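Local coordinates for putative uncharacterized protein (Methanosarcina barkeri str. Fusaro, PDB 3P43), which is an archaeal, manganese-binding member of the LigD 3'-phosphoesterase family of DNA repair enzymes and probably hydrolyses phosphoester bonds at DNA 3' ends, at residues R36-A39 / R40-Y44; K112-E115 / R116-V119. One frame throughout, in Å; residues are numbered along the deposited sequence. Where two conformers were deposited one is given.

Contact 1 (R36-A39 / R40-Y44); sequences RHDA and RKLHY. With MN (manganese (II) ion), chain B.
R36 to D38 and L42 to Y44 run antiparallel, their axes 4.6 Å apart at closest approach, with H37 and H43 as the hydrogen-bonded pair: H37 N gives a nearly straight bond to H43 O (2.7 Å) and H43 N returns one to H37 O. Because these two histidines sit opposite each other, their side chains leave the same face of the sheet side by side and converge on one manganese ion. H37 ND1 binds it at 2.4 Å and H43 NE2 at 2.3 Å, the rings turned 62° apart, and D45 supplies a third protein ligand. H43 has its ring between the backbone N and the carbonyl carbon (chi1 64°), which lays one ring face over H37 CB and turns ND1 back to donate to K41 O (3.2 Å). That oxygen also accepts from A39 N, the two donors coming from opposite faces of the carbonyl plane. On H37 the remaining nitrogen, NE2, is hydrogen-bonded to A97 O. This is the tight end of the beta hairpin 31-38/42-50, part of the phosphoesterase barrel, with the metal site on one face of it. The reverse face carries R36, D38, L42 and Y44. R36 CG lies over the Y44 ring in a CH-pi contact, 3.9 Å from the centroid, while the guanidinium plane stands almost perpendicular to the ring. A water bridges R36 NH1 and Y44 OH (2.8 Å each), and E101 forms a salt bridge with the same guanidinium. An alanine in place of Y44 would strip the cover from R36 CG and is likely to let the arginine shift, its bridging water having lost one anchor.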
loop_
_atom_site.group_PDB
_atom_site.type_symbol
_atom_site.label_atom_id
_atom_site.label_comp_id
_atom_site.label_asym_id
_atom_site.label_seq_id
_atom_site.Cartn_x
_atom_site.Cartn_y
_atom_site.Cartn_z
ATOM N N ARG A 36 -3.885 -5.898 -6.336
ATOM C CA ARG A 36 -3.596 -7.304 -6.145
ATOM C C ARG A 36 -2.586 -7.701 -7.202
ATOM O O ARG A 36 -2.842 -7.553 -8.395
ATOM C CB ARG A 36 -4.858 -8.143 -6.301
ATOM C CG ARG A 36 -4.679 -9.584 -5.861
ATOM C CD ARG A 36 -5.941 -10.389 -6.074
ATOM N NE ARG A 36 -6.166 -10.695 -7.482
ATOM C CZ ARG A 36 -7.367 -10.798 -8.043
ATOM N NH1 ARG A 36 -8.457 -10.606 -7.317
ATOM N NH2 ARG A 36 -7.479 -11.084 -9.334
ATOM N N HIS A 37 -1.435 -8.193 -6.765
ATOM C CA HIS A 37 -0.359 -8.524 -7.689
ATOM C C HIS A 37 -0.098 -10.025 -7.673
ATOM O O HIS A 37 0.370 -10.569 -6.677
ATOM C CB HIS A 37 0.906 -7.748 -7.320
ATOM C CG HIS A 37 1.990 -7.834 -8.346
ATOM N ND1 HIS A 37 3.263 -7.355 -8.125
ATOM C CD2 HIS A 37 1.995 -8.346 -9.600
ATOM C CE1 HIS A 37 4.005 -7.566 -9.196
ATOM N NE2 HIS A 37 3.258 -8.165 -10.107
ATOM N N ASP A 38 -0.426 -10.692 -8.774
ATOM C CA ASP A 38 -0.174 -12.122 -8.913
ATOM C C ASP A 38 1.203 -12.351 -9.532
ATOM O O ASP A 38 1.341 -12.400 -10.751
ATOM C CB ASP A 38 -1.258 -12.765 -9.786
ATOM C CG ASP A 38 -1.310 -14.282 -9.637
ATOM O OD1 ASP A 38 -0.450 -14.841 -8.926
ATOM O OD2 ASP A 38 -2.217 -14.915 -10.227
ATOM N N ALA A 39 2.222 -12.483 -8.693
ATOM C CA ALA A 39 3.590 -12.625 -9.177
ATOM C C ALA A 39 4.149 -13.971 -8.743
ATOM O O ALA A 39 3.522 -15.006 -8.961
ATOM C CB ALA A 39 4.457 -11.488 -8.649
ATOM N N ARG A 40 5.333 -13.956 -8.133
ATOM C CA ARG A 40 5.890 -15.163 -7.532
ATOM C C ARG A 40 4.843 -15.719 -6.581
ATOM O O ARG A 40 4.445 -16.875 -6.674
ATOM C CB ARG A 40 7.173 -14.840 -6.767
ATOM C CG ARG A 40 8.280 -14.262 -7.626
ATOM C CD ARG A 40 8.737 -15.262 -8.675
ATOM N NE ARG A 40 9.525 -16.348 -8.095
ATOM C CZ ARG A 40 9.953 -17.407 -8.776
ATOM N NH1 ARG A 40 9.664 -17.531 -10.065
ATOM N NH2 ARG A 40 10.665 -18.345 -8.166
ATOM N N LYS A 41 4.390 -14.872 -5.668
ATOM C CA LYS A 41 3.270 -15.209 -4.816
ATOM C C LYS A 41 2.196 -14.168 -5.043
ATOM O O LYS A 41 2.468 -13.087 -5.574
ATOM C CB LYS A 41 3.689 -15.174 -3.348
ATOM C CG LYS A 41 5.160 -15.452 -3.127
ATOM C CD LYS A 41 5.385 -16.856 -2.604
ATOM C CE LYS A 41 4.794 -17.023 -1.212
ATOM N NZ LYS A 41 5.205 -18.315 -0.591
ATOM N N LEU A 42 0.972 -14.489 -4.646
ATOM C CA LEU A 42 -0.113 -13.524 -4.667
ATOM C C LEU A 42 0.060 -12.590 -3.471
ATOM O O LEU A 42 0.174 -13.054 -2.335
ATOM C CB LEU A 42 -1.459 -14.252 -4.590
ATOM C CG LEU A 42 -2.753 -13.488 -4.883
ATOM C CD1 LEU A 42 -3.028 -12.401 -3.838
ATOM C CD2 LEU A 42 -2.723 -12.912 -6.299
ATOM N N HIS A 43 0.084 -11.288 -3.727
ATOM C CA HIS A 43 0.174 -10.301 -2.654
ATOM C C HIS A 43 -0.534 -9.021 -3.064
ATOM O O HIS A 43 -1.068 -8.922 -4.167
ATOM C CB HIS A 43 1.629 -10.006 -2.298
ATOM C CG HIS A 43 2.402 -9.382 -3.413
ATOM N ND1 HIS A 43 3.006 -10.125 -4.404
ATOM C CD2 HIS A 43 2.668 -8.087 -3.697
ATOM C CE1 HIS A 43 3.614 -9.313 -5.250
ATOM N NE2 HIS A 43 3.427 -8.072 -4.841
ATOM N N TYR A 44 -0.547 -8.044 -2.169
ATOM C CA TYR A 44 -1.224 -6.791 -2.447
ATOM C C TYR A 44 -0.260 -5.633 -2.329
ATOM O O TYR A 44 0.458 -5.498 -1.339
ATOM C CB TYR A 44 -2.425 -6.603 -1.520
ATOM C CG TYR A 44 -3.559 -7.558 -1.819
ATOM C CD1 TYR A 44 -4.685 -7.131 -2.512
ATOM C CD2 TYR A 44 -3.498 -8.891 -1.419
ATOM C CE1 TYR A 44 -5.723 -7.998 -2.799
ATOM C CE2 TYR A 44 -4.537 -9.771 -1.702
ATOM C CZ TYR A 44 -5.645 -9.318 -2.392
ATOM O OH TYR A 44 -6.682 -10.175 -2.678
HETATM MN MN MN B . 4.019 -6.299 -6.106
HETATM O O HOH W 1 -8.719 -10.138 -4.528
#

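Contact 2 (K112-E115 / R116-V119); sequences KREE and REIV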
loop_
_atom_site.group_PDB
_atom_site.type_symbol
_atom_site.label_atom_id
_atom_site.label_comp_id
_atom_site.label_asym_id
_atom_site.label_seq_id
_atom_site.Cartn_x
_atom_site.Cartn_y
_atom_site.Cartn_z
ATOM N N LYS A 112 -0.335 12.374 9.473
ATOM C CA LYS A 112 0.975 12.408 10.102
ATOM C C LYS A 112 1.966 11.665 9.221
ATOM O O LYS A 112 1.623 10.656 8.602
ATOM C CB LYS A 112 0.900 11.746 11.483
ATOM C CG LYS A 112 2.218 11.653 12.242
ATOM C CD LYS A 112 2.036 10.851 13.531
ATOM C CE LYS A 112 3.351 10.618 14.264
ATOM N NZ LYS A 112 3.614 11.645 15.309
ATOM N N ARG A 113 3.187 12.175 9.146
ATOM C CA ARG A 113 4.247 11.467 8.442
ATOM C C ARG A 113 5.599 11.788 9.028
ATOM O O ARG A 113 5.984 12.953 9.150
ATOM C CB ARG A 113 4.260 11.775 6.943
ATOM C CG ARG A 113 5.492 11.200 6.256
ATOM C CD ARG A 113 5.323 11.041 4.757
ATOM N NE ARG A 113 6.473 10.354 4.173
ATOM C CZ ARG A 113 6.939 10.571 2.946
ATOM N NH1 ARG A 113 6.355 11.465 2.162
ATOM N NH2 ARG A 113 7.997 9.902 2.508
ATOM N N GLU A 114 6.321 10.736 9.382
ATOM C CA GLU A 114 7.671 10.860 9.891
ATOM C C GLU A 114 8.455 9.701 9.311
ATOM O O GLU A 114 7.876 8.826 8.673
ATOM C CB GLU A 114 7.667 10.833 11.426
ATOM C CG GLU A 114 7.062 12.089 12.046
ATOM C CD GLU A 114 6.843 11.983 13.549
ATOM O OE1 GLU A 114 6.963 10.865 14.104
ATOM O OE2 GLU A 114 6.539 13.028 14.169
ATOM N N GLU A 115 9.767 9.700 9.508
ATOM C CA GLU A 115 10.613 8.660 8.939
ATOM C C GLU A 115 10.061 7.249 9.205
ATOM O O GLU A 115 10.008 6.412 8.297
ATOM C CB GLU A 115 12.048 8.800 9.460
ATOM C CG GLU A 115 13.001 7.680 9.060
ATOM C CD GLU A 115 13.333 7.657 7.575
ATOM O OE1 GLU A 115 12.813 8.509 6.820
ATOM O OE2 GLU A 115 14.124 6.777 7.165
ATOM N N ARG A 116 9.627 6.995 10.438
ATOM C CA ARG A 116 9.178 5.657 10.826
ATOM C C ARG A 116 7.676 5.512 11.047
ATOM O O ARG A 116 7.228 4.513 11.611
ATOM C CB ARG A 116 9.889 5.199 12.099
ATOM C CG ARG A 116 11.312 4.713 11.902
ATOM C CD ARG A 116 11.763 3.917 13.122
ATOM N NE ARG A 116 11.287 4.525 14.357
ATOM C CZ ARG A 116 10.268 4.072 15.080
ATOM N NH1 ARG A 116 9.613 2.980 14.707
ATOM N NH2 ARG A 116 9.915 4.708 16.192
ATOM N N GLU A 117 6.892 6.489 10.616
ATOM C CA GLU A 117 5.467 6.429 10.887
ATOM C C GLU A 117 4.655 7.229 9.891
ATOM O O GLU A 117 5.024 8.346 9.525
ATOM C CB GLU A 117 5.161 6.887 12.316
ATOM C CG GLU A 117 3.701 6.703 12.721
ATOM C CD GLU A 117 3.427 7.120 14.164
ATOM O OE1 GLU A 117 4.360 7.605 14.842
ATOM O OE2 GLU A 117 2.274 6.962 14.619
ATOM N N ILE A 118 3.555 6.630 9.446
ATOM C CA ILE A 118 2.621 7.278 8.540
ATOM C C ILE A 118 1.196 6.986 8.991
ATOM O O ILE A 118 0.835 5.833 9.233
ATOM C CB ILE A 118 2.828 6.816 7.087
ATOM C CG1 ILE A 118 4.240 7.189 6.621
ATOM C CG2 ILE A 118 1.777 7.432 6.178
ATOM C CD1 ILE A 118 4.559 6.804 5.193
ATOM N N VAL A 119 0.398 8.039 9.129
ATOM C CA VAL A 119 -1.001 7.890 9.505
ATOM C C VAL A 119 -1.857 8.616 8.479
ATOM O O VAL A 119 -1.635 9.790 8.199
ATOM C CB VAL A 119 -1.282 8.474 10.898
ATOM C CG1 VAL A 119 -2.727 8.176 11.319
ATOM C CG2 VAL A 119 -0.297 7.926 11.916
#
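A two-residue beta hairpin turn joins strands 98-114 and 117-123, with K112 facing V119 and E114 facing E117 as its hydrogen-bonded pairs. E115 and R116 are the central residues of the type I turn. E114 N points almost straight at E117 O (2.7 Å), whereas the return bond from E117 N reaches E114 O from above the carbonyl plane, at 3.2 Å. The next rung is closed by V119 N to K112 O (2.9 Å) and by K112 N to V119 O. On the face with K112, E114, E117 and V119, the lysine chain runs extended as far as CE, crossing E117 so that CE rests 3.2 Å from E117 OE1; its base packs CB against V119 CB and CG2. A turn at the last torsion (chi4 94°) then swings NZ toward E114, where it makes a weak salt bridge with OE2 at 3.4 Å. NZ stays 4.1 Å from E117 OE1, beyond a salt bridge, yet its charge probably eases the repulsion between the two glutamates, whose OE1 atoms are 4.2 Å apart. The other face pairs R113 with I118: the side chains run alongside each other in the same direction, and NE of the arginine comes 4.2 Å from I118 CD1. Beyond the hairpin, R135 forms a salt bridge with E115 and offers its carbonyl oxygen to R116 NH1, tying the turn to strand 130-135. I118 packs on L48 and M50 of strand 42-50 and on K55 and W57 of strand 53-59, while R113 touches M50 and K55 of the same two strands.

In the fold
Both contacts are hairpin turns in one curled antiparallel sheet, in which strand 31-38 of contact 1 pairs with strand 98-114 of contact 2. They sit on opposite sides of the chain's centre, their own centres 26 Å apart and their nearest atoms about 15 Å. Each is partly buried: H37 and Y44 are enclosed in contact 1, I118 and V119 in contact 2, while R40, K41 and E115 in the turns are exposed. Their chemistry diverges. Contact 1 devotes one sheet face to a pair of imidazoles that hold a metal, whereas contact 2 carries a lysine among glutamates on one face and aliphatic I118 packing on the other, and holds no metal ligand.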